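Local coordinates for septation protein imp2 (Schizosaccharomyces pombe, PDB 5C1F) that is required for normal septation, acts in disassembly of the medial ring, and binds phospholipids, linking cytoskeletal proteins to the membrane, at residues Y11-N16 with A198-E203; L90-L95 with I233-F238; H144-K149 with N173-A178. All blocks are in the same frame, centred on the assembly; numbering follows the deposited sequence. Where two conformers were deposited one is given.

Interaction 1: residues Y11-N16 with A198-E203; sequences YFWGAN and ARWTNE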
ATOM      1  N   TYR A  11      39.951 -10.322  25.251  1.00 45.85           N
ATOM      2  CA  TYR A  11      39.275 -11.588  25.000  1.00 47.25           C
ATOM      3  C   TYR A  11      39.405 -12.085  23.565  1.00 47.43           C
ATOM      4  O   TYR A  11      38.675 -12.987  23.152  1.00 49.72           O
ATOM      5  CB  TYR A  11      37.795 -11.469  25.378  1.00 42.80           C
ATOM      6  CG  TYR A  11      37.563 -11.444  26.875  1.00 44.91           C
ATOM      7  CD1 TYR A  11      37.716 -10.270  27.602  1.00 47.26           C
ATOM      8  CD2 TYR A  11      37.198 -12.596  27.560  1.00 45.32           C
ATOM      9  CE1 TYR A  11      37.513 -10.244  28.970  1.00 49.75           C
ATOM     10  CE2 TYR A  11      36.990 -12.578  28.928  1.00 47.77           C
ATOM     11  CZ  TYR A  11      37.149 -11.399  29.628  1.00 49.08           C
ATOM     12  OH  TYR A  11      36.943 -11.372  30.990  1.00 51.54           O
ATOM     13  N   PHE A  12      40.337 -11.517  22.806  1.00 44.48           N
ATOM     14  CA  PHE A  12      40.556 -11.989  21.445  1.00 43.41           C
ATOM     15  C   PHE A  12      42.029 -12.193  21.141  1.00 46.10           C
ATOM     16  O   PHE A  12      42.578 -11.600  20.214  1.00 48.45           O
ATOM     17  CB  PHE A  12      39.924 -11.030  20.440  1.00 35.74           C
ATOM     18  CG  PHE A  12      38.440 -11.194  20.323  1.00 46.48           C
ATOM     19  CD1 PHE A  12      37.904 -12.202  19.536  1.00 43.06           C
ATOM     20  CD2 PHE A  12      37.580 -10.367  21.022  1.00 45.37           C
ATOM     21  CE1 PHE A  12      36.536 -12.368  19.434  1.00 44.34           C
ATOM     22  CE2 PHE A  12      36.210 -10.528  20.924  1.00 46.41           C
ATOM     23  CZ  PHE A  12      35.687 -11.530  20.129  1.00 44.97           C
ATOM     24  N   TRP A  13      42.656 -13.055  21.933  1.00 46.47           N
ATOM     25  CA  TRP A  13      44.038 -13.440  21.709  1.00 50.75           C
ATOM     26  C   TRP A  13      44.098 -14.900  21.274  1.00 54.37           C
ATOM     27  O   TRP A  13      43.452 -15.288  20.299  1.00 52.87           O
ATOM     28  CB  TRP A  13      44.873 -13.201  22.969  1.00 47.13           C
ATOM     29  CG  TRP A  13      44.929 -11.753  23.354  1.00 43.14           C
ATOM     30  CD1 TRP A  13      44.103 -11.102  24.222  1.00 44.66           C
ATOM     31  CD2 TRP A  13      45.850 -10.771  22.865  1.00 44.81           C
ATOM     32  NE1 TRP A  13      44.459  -9.777  24.313  1.00 40.01           N
ATOM     33  CE2 TRP A  13      45.527  -9.549  23.488  1.00 45.74           C
ATOM     34  CE3 TRP A  13      46.920 -10.807  21.966  1.00 42.96           C
ATOM     35  CZ2 TRP A  13      46.234  -8.375  23.239  1.00 46.99           C
ATOM     36  CZ3 TRP A  13      47.620  -9.642  21.720  1.00 44.11           C
ATOM     37  CH2 TRP A  13      47.275  -8.441  22.353  1.00 47.46           C
ATOM     38  N   GLY A  14      44.860 -15.710  22.001  1.00 56.20           N
ATOM     39  CA  GLY A  14      45.039 -17.105  21.643  1.00 50.94           C
ATOM     40  C   GLY A  14      46.467 -17.378  21.224  1.00 52.84           C
ATOM     41  O   GLY A  14      47.166 -16.476  20.760  1.00 48.95           O
ATOM     42  N   ALA A  15      46.900 -18.626  21.377  1.00 56.74           N
ATOM     43  CA  ALA A  15      48.297 -18.988  21.151  1.00 60.79           C
ATOM     44  C   ALA A  15      48.699 -18.919  19.677  1.00 61.19           C
ATOM     45  O   ALA A  15      49.887 -18.914  19.358  1.00 62.56           O
ATOM     46  CB  ALA A  15      48.570 -20.380  21.703  1.00 65.85           C
ATOM     47  N   ASN A  16      47.716 -18.869  18.784  1.00 62.47           N
ATOM     48  CA  ASN A  16      47.998 -18.792  17.353  1.00 61.64           C
ATOM     49  C   ASN A  16      47.297 -17.617  16.679  1.00 59.70           C
ATOM     50  O   ASN A  16      46.950 -17.690  15.498  1.00 61.11           O
ATOM     51  CB  ASN A  16      47.598 -20.096  16.661  1.00 64.82           C
ATOM     52  CG  ASN A  16      48.321 -21.302  17.228  1.00 69.65           C
ATOM     53  OD1 ASN A  16      49.467 -21.579  16.872  1.00 68.38           O
ATOM     54  ND2 ASN A  16      47.649 -22.032  18.113  1.00 71.52           N
ATOM     55  N   ALA A 198      56.191  -7.133  21.219  1.00 43.67           N
ATOM     56  CA  ALA A 198      55.812  -5.987  22.034  1.00 43.70           C
ATOM     57  C   ALA A 198      54.993  -5.008  21.207  1.00 44.60           C
ATOM     58  O   ALA A 198      53.974  -4.492  21.667  1.00 44.43           O
ATOM     59  CB  ALA A 198      57.042  -5.302  22.606  1.00 40.99           C
ATOM     60  N   ARG A 199      55.441  -4.762  19.980  1.00 43.26           N
ATOM     61  CA  ARG A 199      54.727  -3.872  19.076  1.00 46.39           C
ATOM     62  C   ARG A 199      53.395  -4.484  18.662  1.00 46.02           C
ATOM     63  O   ARG A 199      52.396  -3.778  18.514  1.00 47.22           O
ATOM     64  CB  ARG A 199      55.575  -3.557  17.842  1.00 49.24           C
ATOM     65  CG  ARG A 199      56.793  -2.694  18.134  1.00 55.59           C
ATOM     66  CD  ARG A 199      57.402  -2.140  16.856  1.00 60.93           C
ATOM     67  NE  ARG A 199      57.782  -3.199  15.926  1.00 61.65           N
ATOM     68  CZ  ARG A 199      59.001  -3.722  15.845  1.00 62.49           C
ATOM     69  NH1 ARG A 199      59.969  -3.282  16.638  1.00 68.42           N
ATOM     70  NH2 ARG A 199      59.254  -4.684  14.968  1.00 58.01           N
ATOM     71  N   TRP A 200      53.386  -5.802  18.488  1.00 47.35           N
ATOM     72  CA  TRP A 200      52.177  -6.518  18.102  1.00 43.35           C
ATOM     73  C   TRP A 200      51.091  -6.437  19.171  1.00 40.24           C
ATOM     74  O   TRP A 200      49.924  -6.201  18.863  1.00 39.66           O
ATOM     75  CB  TRP A 200      52.495  -7.983  17.806  1.00 43.99           C
ATOM     76  CG  TRP A 200      51.273  -8.839  17.779  1.00 43.34           C
ATOM     77  CD1 TRP A 200      50.894  -9.757  18.713  1.00 40.90           C
ATOM     78  CD2 TRP A 200      50.250  -8.837  16.778  1.00 44.13           C
ATOM     79  NE1 TRP A 200      49.703 -10.336  18.349  1.00 44.99           N
ATOM     80  CE2 TRP A 200      49.287  -9.788  17.165  1.00 44.25           C
ATOM     81  CE3 TRP A 200      50.059  -8.126  15.589  1.00 48.14           C
ATOM     82  CZ2 TRP A 200      48.148 -10.047  16.404  1.00 46.98           C
ATOM     83  CZ3 TRP A 200      48.929  -8.385  14.837  1.00 49.80           C
ATOM     84  CH2 TRP A 200      47.988  -9.338  15.247  1.00 48.46           C
ATOM     85  N   THR A 201      51.486  -6.642  20.423  1.00 41.47           N
ATOM     86  CA  THR A 201      50.563  -6.589  21.551  1.00 43.79           C
ATOM     87  C   THR A 201      49.871  -5.232  21.642  1.00 48.19           C
ATOM     88  O   THR A 201      48.659  -5.156  21.854  1.00 49.97           O
ATOM     89  CB  THR A 201      51.290  -6.885  22.881  1.00 45.95           C
ATOM     90  OG1 THR A 201      51.727  -8.250  22.896  1.00 49.20           O
ATOM     91  CG2 THR A 201      50.370  -6.644  24.069  1.00 47.74           C
ATOM     92  N   ASN A 202      50.641  -4.164  21.466  1.00 49.25           N
ATOM     93  CA  ASN A 202      50.092  -2.813  21.520  1.00 52.88           C
ATOM     94  C   ASN A 202      49.190  -2.494  20.335  1.00 45.90           C
ATOM     95  O   ASN A 202      48.158  -1.843  20.488  1.00 42.15           O
ATOM     96  CB  ASN A 202      51.220  -1.783  21.593  1.00 61.21           C
ATOM     97  CG  ASN A 202      51.633  -1.475  23.017  1.00 66.54           C
ATOM     98  OD1 ASN A 202      50.799  -1.440  23.922  1.00 74.39           O
ATOM     99  ND2 ASN A 202      52.926  -1.247  23.224  1.00 60.12           N
ATOM    100  N   GLU A 203      49.585  -2.956  19.154  1.00 39.75           N
ATOM    101  CA  GLU A 203      48.867  -2.632  17.929  1.00 42.33           C
ATOM    102  C   GLU A 203      47.551  -3.396  17.837  1.00 41.62           C
ATOM    103  O   GLU A 203      46.535  -2.847  17.414  1.00 42.37           O
ATOM    104  CB  GLU A 203      49.737  -2.929  16.709  1.00 48.24           C
ATOM    105  CG  GLU A 203      49.638  -1.878  15.621  1.00 58.04           C
ATOM    106  CD  GLU A 203      50.034  -0.499  16.111  1.00 64.10           C
ATOM    107  OE1 GLU A 203      51.113  -0.371  16.728  1.00 66.47           O
ATOM    108  OE2 GLU A 203      49.259   0.457  15.888  1.00 67.24           O
TER
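W200 and T201 of helix 162-252 receive the indole of W13, which comes from the loop between helices 8-11 and 18-59. The setting is an F-BAR domain, an elongated bundle of long helices that pairs with a second copy, and here the N-terminal segment lies against one of those helices. W200 comes first. Its CG stands anti to the backbone N (chi1 164°), and its indole carries NE1 to 4.0 Å from W13 CZ3. The W13 and W200 side chains come from opposite sides and overlap at their ends. W13 CZ3 meets the W200 ring obliquely, while W200 NE1 lies at the edge of the W13 ring, near its plane. The W200 ring has other neighbours in its own chain: K129 makes a cation-pi contact with it, and H126 and W204 meet it as rings. T201 follows, and T201 CA lies 9.5 Å from W13 CA. Its CG2 is 4.0 Å from W13 CH2. Its hydroxyl is engaged within the helix, where OG1 is hydrogen-bonded to Y197 O. CZ3 and CH2 do the touching, so the benzo end of the W13 indole carries the contact; no hydrogen bond joins the segments. The pyrrole end is fixed separately, by a hydrogen bond from W13 NE1 to S9 O. The second subunit also covers this site: T269 of that subunit hydrogen-bonds to W13 O through OG1, and its I273 packs on T201. The closest approach across the contact is W13 CH2 to T201 O at 3.6 Å, with the carbonyl oxygen at the ring edge, in its plane.

Interaction 2: residues L90-L95 with I233-F238; sequences LQISQL and ISRSCF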
ATOM      1  N   LEU A  90       3.640   7.734  -1.785  1.00 17.91           N
ATOM      2  CA  LEU A  90       4.763   7.938  -2.700  1.00 21.36           C
ATOM      3  C   LEU A  90       5.942   8.566  -1.965  1.00 27.36           C
ATOM      4  O   LEU A  90       7.090   8.155  -2.151  1.00 24.35           O
ATOM      5  CB  LEU A  90       4.362   8.813  -3.890  1.00 24.68           C
ATOM      6  CG  LEU A  90       5.439   8.974  -4.968  1.00 26.92           C
ATOM      7  CD1 LEU A  90       5.834   7.621  -5.545  1.00 22.21           C
ATOM      8  CD2 LEU A  90       4.982   9.913  -6.073  1.00 28.88           C
ATOM      9  N   GLN A  91       5.647   9.559  -1.130  1.00 18.88           N
ATOM     10  CA  GLN A  91       6.657  10.199  -0.294  1.00 24.47           C
ATOM     11  C   GLN A  91       7.272   9.189   0.682  1.00 23.85           C
ATOM     12  O   GLN A  91       8.482   9.176   0.894  1.00 24.76           O
ATOM     13  CB  GLN A  91       6.043  11.384   0.465  1.00 19.47           C
ATOM     14  CG  GLN A  91       6.934  12.013   1.536  1.00 32.66           C
ATOM     15  CD  GLN A  91       8.058  12.859   0.963  1.00 41.09           C
ATOM     16  OE1 GLN A  91       8.957  12.351   0.291  1.00 44.72           O
ATOM     17  NE2 GLN A  91       8.016  14.160   1.234  1.00 44.99           N
ATOM     18  N   ILE A  92       6.434   8.333   1.257  1.00 24.89           N
ATOM     19  CA  ILE A  92       6.903   7.317   2.194  1.00 24.50           C
ATOM     20  C   ILE A  92       7.831   6.316   1.506  1.00 23.10           C
ATOM     21  O   ILE A  92       8.870   5.944   2.055  1.00 21.06           O
ATOM     22  CB  ILE A  92       5.724   6.565   2.852  1.00 22.72           C
ATOM     23  CG1 ILE A  92       4.907   7.522   3.720  1.00 23.89           C
ATOM     24  CG2 ILE A  92       6.232   5.412   3.711  1.00 21.01           C
ATOM     25  CD1 ILE A  92       5.689   8.110   4.879  1.00 17.75           C
ATOM     26  N   SER A  93       7.467   5.892   0.299  1.00 19.05           N
ATOM     27  CA  SER A  93       8.294   4.946  -0.442  1.00 18.32           C
ATOM     28  C   SER A  93       9.648   5.563  -0.778  1.00 24.43           C
ATOM     29  O   SER A  93      10.667   4.871  -0.782  1.00 22.92           O
ATOM     30  CB  SER A  93       7.590   4.486  -1.722  1.00 22.36           C
ATOM     31  OG  SER A  93       7.556   5.515  -2.694  1.00 22.33           O
ATOM     32  N   GLN A  94       9.660   6.867  -1.042  1.00 25.40           N
ATOM     33  CA  GLN A  94      10.907   7.571  -1.332  1.00 31.58           C
ATOM     34  C   GLN A  94      11.798   7.638  -0.094  1.00 23.26           C
ATOM     35  O   GLN A  94      13.015   7.512  -0.190  1.00 25.85           O
ATOM     36  CB  GLN A  94      10.627   8.980  -1.861  1.00 20.88           C
ATOM     37  CG  GLN A  94      10.007   9.000  -3.253  1.00 37.41           C
ATOM     38  CD  GLN A  94       9.458  10.368  -3.638  1.00 38.66           C
ATOM     39  OE1 GLN A  94       9.382  11.277  -2.809  1.00 37.90           O
ATOM     40  NE2 GLN A  94       9.069  10.516  -4.897  1.00 36.61           N
ATOM     41  N   LEU A  95      11.189   7.838   1.070  1.00 20.04           N
ATOM     42  CA  LEU A  95      11.939   7.857   2.320  1.00 21.98           C
ATOM     43  C   LEU A  95      12.397   6.449   2.707  1.00 27.76           C
ATOM     44  O   LEU A  95      13.474   6.275   3.285  1.00 27.25           O
ATOM     45  CB  LEU A  95      11.101   8.478   3.440  1.00 26.87           C
ATOM     46  CG  LEU A  95      10.746   9.961   3.255  1.00 29.33           C
ATOM     47  CD1 LEU A  95       9.733  10.422   4.298  1.00 27.49           C
ATOM     48  CD2 LEU A  95      11.996  10.829   3.301  1.00 20.97           C
ATOM     49  N   ILE A 233       6.332   4.189   8.704  1.00 18.73           N
ATOM     50  CA  ILE A 233       5.055   3.499   8.515  1.00 17.75           C
ATOM     51  C   ILE A 233       3.964   4.105   9.400  1.00 15.61           C
ATOM     52  O   ILE A 233       2.819   4.261   8.973  1.00 18.62           O
ATOM     53  CB  ILE A 233       5.165   1.983   8.808  1.00 16.88           C
ATOM     54  CG1 ILE A 233       6.215   1.327   7.909  1.00 21.72           C
ATOM     55  CG2 ILE A 233       3.823   1.302   8.612  1.00 15.00           C
ATOM     56  CD1 ILE A 233       5.880   1.375   6.434  1.00 23.40           C
ATOM     57  N   SER A 234       4.318   4.441  10.635  1.00 16.96           N
ATOM     58  CA  SER A 234       3.372   5.087  11.538  1.00 22.37           C
ATOM     59  C   SER A 234       2.932   6.443  10.985  1.00 22.53           C
ATOM     60  O   SER A 234       1.778   6.836  11.145  1.00 25.49           O
ATOM     61  CB  SER A 234       3.978   5.257  12.933  1.00 23.32           C
ATOM     62  OG  SER A 234       4.074   4.015  13.608  1.00 27.89           O
ATOM     63  N   ARG A 235       3.856   7.149  10.334  1.00 20.08           N
ATOM     64  CA  ARG A 235       3.542   8.427   9.697  1.00 21.82           C
ATOM     65  C   ARG A 235       2.555   8.209   8.557  1.00 23.52           C
ATOM     66  O   ARG A 235       1.627   8.993   8.362  1.00 25.95           O
ATOM     67  CB  ARG A 235       4.816   9.102   9.179  1.00 20.38           C
ATOM     68  CG  ARG A 235       4.586  10.422   8.449  1.00 21.66           C
ATOM     69  CD  ARG A 235       4.013  11.500   9.371  1.00 29.00           C
ATOM     70  NE  ARG A 235       3.837  12.778   8.679  1.00 33.55           N
ATOM     71  CZ  ARG A 235       3.230  13.841   9.204  1.00 37.63           C
ATOM     72  NH1 ARG A 235       2.731  13.789  10.431  1.00 38.47           N
ATOM     73  NH2 ARG A 235       3.120  14.961   8.499  1.00 30.63           N
ATOM     74  N   SER A 236       2.767   7.129   7.812  1.00 22.80           N
ATOM     75  CA  SER A 236       1.876   6.748   6.725  1.00 21.14           C
ATOM     76  C   SER A 236       0.470   6.490   7.251  1.00 22.25           C
ATOM     77  O   SER A 236      -0.521   6.857   6.616  1.00 14.80           O
ATOM     78  CB  SER A 236       2.412   5.506   6.010  1.00 27.51           C
ATOM     79  OG  SER A 236       1.539   5.094   4.975  1.00 33.98           O
ATOM     80  N   CYS A 237       0.395   5.861   8.418  1.00 15.26           N
ATOM     81  CA  CYS A 237      -0.886   5.549   9.033  1.00 24.76           C
ATOM     82  C   CYS A 237      -1.597   6.815   9.493  1.00 19.07           C
ATOM     83  O   CYS A 237      -2.791   6.983   9.264  1.00 15.82           O
ATOM     84  CB  CYS A 237      -0.691   4.590  10.204  1.00 26.70           C
ATOM     85  SG  CYS A 237      -0.053   2.978   9.711  1.00 23.77           S
ATOM     86  N   PHE A 238      -0.854   7.706  10.140  1.00 20.67           N
ATOM     87  CA  PHE A 238      -1.403   8.987  10.569  1.00 21.32           C
ATOM     88  C   PHE A 238      -1.970   9.765   9.379  1.00 23.26           C
ATOM     89  O   PHE A 238      -3.120  10.207   9.405  1.00 21.36           O
ATOM     90  CB  PHE A 238      -0.324   9.806  11.286  1.00 22.32           C
ATOM     91  CG  PHE A 238      -0.787  11.163  11.738  1.00 30.19           C
ATOM     92  CD1 PHE A 238      -1.476  11.310  12.929  1.00 20.25           C
ATOM     93  CD2 PHE A 238      -0.521  12.296  10.977  1.00 19.55           C
ATOM     94  CE1 PHE A 238      -1.900  12.562  13.353  1.00 26.11           C
ATOM     95  CE2 PHE A 238      -0.944  13.549  11.396  1.00 20.68           C
ATOM     96  CZ  PHE A 238      -1.633  13.683  12.584  1.00 21.59           C
TER
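The backbones of I92 and S236 come within 6.8 Å, I92 CA to S236 CA, where helix 69-155 runs beside helix 162-252. Between these two residues the side-chain contact is narrow. I92 points its CB toward the other helix, and its CG1 lies 3.9 Å from S236 CB. The first torsion of I92 (chi1 -65°) sets CG1 beside the backbone N and CG2 anti to it. S236 meets it with its methylene; OG is turned anti to the backbone N (chi1 178°). This is helix-to-helix packing within the elongated helical bundle of the F-BAR domain, at a place where the second subunit also packs on helix 162-252. Helix 18-59 packs beside the pair, with its A52 touched by L90 and its R44 by I233. C244 of the second subunit packs on I233, and D241 and R248 of that subunit hydrogen-bond to S234 OG. No hydrogen bond crosses between the segments, and S93 OG donates within its own helix, to L90 O at 2.7 Å. At the other end of the I92 side chain, the branch that meets S236 runs on to R235. I92 CD1 is 4.4 Å from R235 CG, so the aliphatic part of the arginine flanks the isoleucine.

Interaction 3: residues H144-K149 with N173-A178; sequences HYLCKK and NKTQNA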
ATOM      1  N   HIS A 144      71.494 -24.625  17.027  1.00 41.08           N
ATOM      2  CA  HIS A 144      71.170 -25.919  17.617  1.00 42.24           C
ATOM      3  C   HIS A 144      72.043 -27.029  17.045  1.00 37.41           C
ATOM      4  O   HIS A 144      72.721 -27.743  17.784  1.00 34.75           O
ATOM      5  CB  HIS A 144      69.690 -26.248  17.393  1.00 50.56           C
ATOM      6  CG  HIS A 144      69.274 -27.581  17.934  1.00 63.50           C
ATOM      7  ND1 HIS A 144      68.766 -28.587  17.130  1.00 71.63           N
ATOM      8  CD2 HIS A 144      69.284 -28.079  19.189  1.00 69.98           C
ATOM      9  CE1 HIS A 144      68.487 -29.637  17.874  1.00 76.16           C
ATOM     10  NE2 HIS A 144      68.788 -29.364  19.126  1.00 75.06           N
ATOM     11  N   TYR A 145      72.031 -27.162  15.724  1.00 37.12           N
ATOM     12  CA  TYR A 145      72.692 -28.285  15.073  1.00 38.15           C
ATOM     13  C   TYR A 145      74.195 -28.070  14.918  1.00 40.79           C
ATOM     14  O   TYR A 145      74.928 -29.006  14.601  1.00 47.11           O
ATOM     15  CB  TYR A 145      72.031 -28.567  13.720  1.00 40.96           C
ATOM     16  CG  TYR A 145      70.674 -29.224  13.875  1.00 45.67           C
ATOM     17  CD1 TYR A 145      69.514 -28.462  13.944  1.00 45.35           C
ATOM     18  CD2 TYR A 145      70.557 -30.605  13.987  1.00 50.81           C
ATOM     19  CE1 TYR A 145      68.272 -29.057  14.101  1.00 50.30           C
ATOM     20  CE2 TYR A 145      69.323 -31.210  14.146  1.00 56.17           C
ATOM     21  CZ  TYR A 145      68.182 -30.431  14.204  1.00 54.05           C
ATOM     22  OH  TYR A 145      66.953 -31.030  14.364  1.00 55.25           O
ATOM     23  N   LEU A 146      74.657 -26.847  15.157  1.00 38.14           N
ATOM     24  CA  LEU A 146      76.093 -26.602  15.249  1.00 34.80           C
ATOM     25  C   LEU A 146      76.624 -27.178  16.556  1.00 36.40           C
ATOM     26  O   LEU A 146      77.674 -27.821  16.578  1.00 35.94           O
ATOM     27  CB  LEU A 146      76.415 -25.110  15.153  1.00 34.55           C
ATOM     28  CG  LEU A 146      76.547 -24.551  13.734  1.00 39.37           C
ATOM     29  CD1 LEU A 146      76.908 -23.076  13.770  1.00 39.23           C
ATOM     30  CD2 LEU A 146      77.579 -25.340  12.941  1.00 37.01           C
ATOM     31  N   CYS A 147      75.892 -26.949  17.644  1.00 35.76           N
ATOM     32  CA  CYS A 147      76.243 -27.529  18.936  1.00 40.10           C
ATOM     33  C   CYS A 147      76.167 -29.046  18.866  1.00 39.55           C
ATOM     34  O   CYS A 147      76.931 -29.753  19.519  1.00 38.20           O
ATOM     35  CB  CYS A 147      75.321 -27.005  20.038  1.00 40.33           C
ATOM     36  SG  CYS A 147      75.417 -25.224  20.306  1.00 39.63           S
ATOM     37  N   LYS A 148      75.239 -29.537  18.054  1.00 39.90           N
ATOM     38  CA  LYS A 148      75.024 -30.966  17.908  1.00 42.74           C
ATOM     39  C   LYS A 148      76.190 -31.630  17.176  1.00 44.08           C
ATOM     40  O   LYS A 148      76.528 -32.783  17.446  1.00 44.47           O
ATOM     41  CB  LYS A 148      73.711 -31.225  17.171  1.00 50.12           C
ATOM     42  CG  LYS A 148      72.966 -32.457  17.648  1.00 60.01           C
ATOM     43  CD  LYS A 148      71.643 -32.624  16.920  1.00 66.25           C
ATOM     44  CE  LYS A 148      70.940 -33.900  17.352  1.00 74.17           C
ATOM     45  NZ  LYS A 148      69.751 -34.188  16.504  1.00 80.04           N
ATOM     46  N   LYS A 149      76.804 -30.902  16.250  1.00 34.64           N
ATOM     47  CA  LYS A 149      77.961 -31.421  15.530  1.00 35.56           C
ATOM     48  C   LYS A 149      79.194 -31.452  16.422  1.00 35.58           C
ATOM     49  O   LYS A 149      79.994 -32.384  16.352  1.00 36.66           O
ATOM     50  CB  LYS A 149      78.239 -30.592  14.277  1.00 35.51           C
ATOM     51  CG  LYS A 149      77.367 -30.960  13.090  1.00 45.84           C
ATOM     52  CD  LYS A 149      77.583 -30.001  11.936  1.00 51.08           C
ATOM     53  CE  LYS A 149      79.050 -29.914  11.560  1.00 58.41           C
ATOM     54  NZ  LYS A 149      79.274 -28.904  10.491  1.00 65.83           N
ATOM     55  N   ASN A 173      87.200 -27.966  15.406  1.00 37.71           N
ATOM     56  CA  ASN A 173      87.695 -26.625  15.667  1.00 39.70           C
ATOM     57  C   ASN A 173      86.976 -25.590  14.810  1.00 42.70           C
ATOM     58  O   ASN A 173      86.663 -24.497  15.277  1.00 46.28           O
ATOM     59  CB  ASN A 173      89.201 -26.548  15.428  1.00 49.17           C
ATOM     60  CG  ASN A 173      89.857 -25.453  16.241  1.00 61.30           C
ATOM     61  OD1 ASN A 173      89.674 -24.267  15.968  1.00 49.80           O
ATOM     62  ND2 ASN A 173      90.625 -25.846  17.251  1.00 73.85           N
ATOM     63  N   LYS A 174      86.709 -25.943  13.557  1.00 38.42           N
ATOM     64  CA  LYS A 174      86.005 -25.040  12.657  1.00 38.32           C
ATOM     65  C   LYS A 174      84.571 -24.813  13.131  1.00 39.74           C
ATOM     66  O   LYS A 174      84.037 -23.710  13.014  1.00 42.36           O
ATOM     67  CB  LYS A 174      86.003 -25.590  11.228  1.00 46.16           C
ATOM     68  CG  LYS A 174      85.727 -24.535  10.170  1.00 53.93           C
ATOM     69  CD  LYS A 174      85.096 -25.129   8.924  1.00 57.81           C
ATOM     70  CE  LYS A 174      83.652 -25.531   9.179  1.00 61.47           C
ATOM     71  NZ  LYS A 174      82.962 -25.956   7.929  1.00 62.25           N
ATOM     72  N   THR A 175      83.960 -25.862  13.671  1.00 35.11           N
ATOM     73  CA  THR A 175      82.573 -25.803  14.123  1.00 34.41           C
ATOM     74  C   THR A 175      82.444 -24.993  15.412  1.00 34.53           C
ATOM     75  O   THR A 175      81.449 -24.300  15.623  1.00 33.74           O
ATOM     76  CB  THR A 175      81.993 -27.221  14.342  1.00 35.59           C
ATOM     77  OG1 THR A 175      82.160 -27.993  13.149  1.00 39.36           O
ATOM     78  CG2 THR A 175      80.512 -27.155  14.683  1.00 31.02           C
ATOM     79  N   GLN A 176      83.455 -25.087  16.270  0.62 37.38           N
ATOM     80  CA  GLN A 176      83.468 -24.343  17.526  0.62 40.11           C
ATOM     81  C   GLN A 176      83.587 -22.837  17.291  0.62 42.26           C
ATOM     82  O   GLN A 176      82.972 -22.042  18.004  0.62 44.24           O
ATOM     83  CB  GLN A 176      84.610 -24.828  18.424  0.62 41.24           C
ATOM     84  CG  GLN A 176      84.345 -26.169  19.093  0.62 41.42           C
ATOM     85  CD  GLN A 176      85.543 -26.697  19.859  0.62 42.61           C
ATOM     86  OE1 GLN A 176      86.690 -26.419  19.511  0.62 45.77           O
ATOM     87  NE2 GLN A 176      85.280 -27.464  20.912  0.62 38.33           N
ATOM     88  N   ASN A 177      84.370 -22.450  16.287  1.00 41.83           N
ATOM     89  CA  ASN A 177      84.550 -21.038  15.964  1.00 48.11           C
ATOM     90  C   ASN A 177      83.304 -20.453  15.307  1.00 50.70           C
ATOM     91  O   ASN A 177      83.122 -19.235  15.270  1.00 62.47           O
ATOM     92  CB  ASN A 177      85.768 -20.842  15.057  1.00 48.39           C
ATOM     93  CG  ASN A 177      87.065 -21.236  15.732  1.00 54.68           C
ATOM     94  OD1 ASN A 177      87.147 -21.283  16.961  1.00 56.23           O
ATOM     95  ND2 ASN A 177      88.090 -21.523  14.935  1.00 55.36           N
ATOM     96  N   ALA A 178      82.447 -21.330  14.795  1.00 44.64           N
ATOM     97  CA  ALA A 178      81.198 -20.914  14.169  1.00 48.66           C
ATOM     98  C   ALA A 178      80.121 -20.660  15.215  1.00 55.47           C
ATOM     99  O   ALA A 178      79.142 -19.962  14.950  1.00 56.45           O
ATOM    100  CB  ALA A 178      80.729 -21.962  13.170  1.00 40.26           C
TER
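T175, L146 and K149 carry most of this contact between helices 69-155 and 162-252. The short helical segments are roughly antiparallel (149°), with axes 9.3 Å apart, near the tip of the F-BAR domain, where the two long helices join. T175 points toward the other helix. Its CG2 stands anti to the backbone N and reaches L146 O at 3.5 Å. The same methyl lies 3.9 Å from L146 CD2, where the two side chains cross obliquely. The other branch of L146 turns to the next helical turn of the partner, and CD1 is 4.0 Å from A178 CB. Beyond the two segments, L146 also packs on I179 and S182. K149 crosses T175 at about a right angle. Its chain bends at chi3 (54°) and brings CE to 4.0 Å from T175 OG1. That hydroxyl is hydrogen-bonded to K171 O in its own helix. K149 NZ comes within 5.4 Å of K174 NZ, so two like charges sit near each other at the edge of the contact. With no hydrogen bond between them, the two segments meet mainly through methyl and methylene groups, and the lysine pair probably adds mild repulsion.

Overall arrangement
All three contacts use helix 162-252, and they are spread along the F-BAR domain. Interactions 2 and 3 both pair it with helix 69-155, yet their centres are 82 Å apart. Interaction 3 lies near the tip, 65 Å from the chain centre; interaction 2 lies 17 Å from it. Interaction 1 falls between them, with centres 49 Å from interaction 2 and 36 Å from interaction 3. It adds the N-terminal loop to the same helix. None touch; even interactions 1 and 3 keep nearest atoms about 20 Å apart. In sequence, interaction 3 is nested inside the loops closed by both others. The second subunit reaches interactions 1 and 2, and also residues of 144-149.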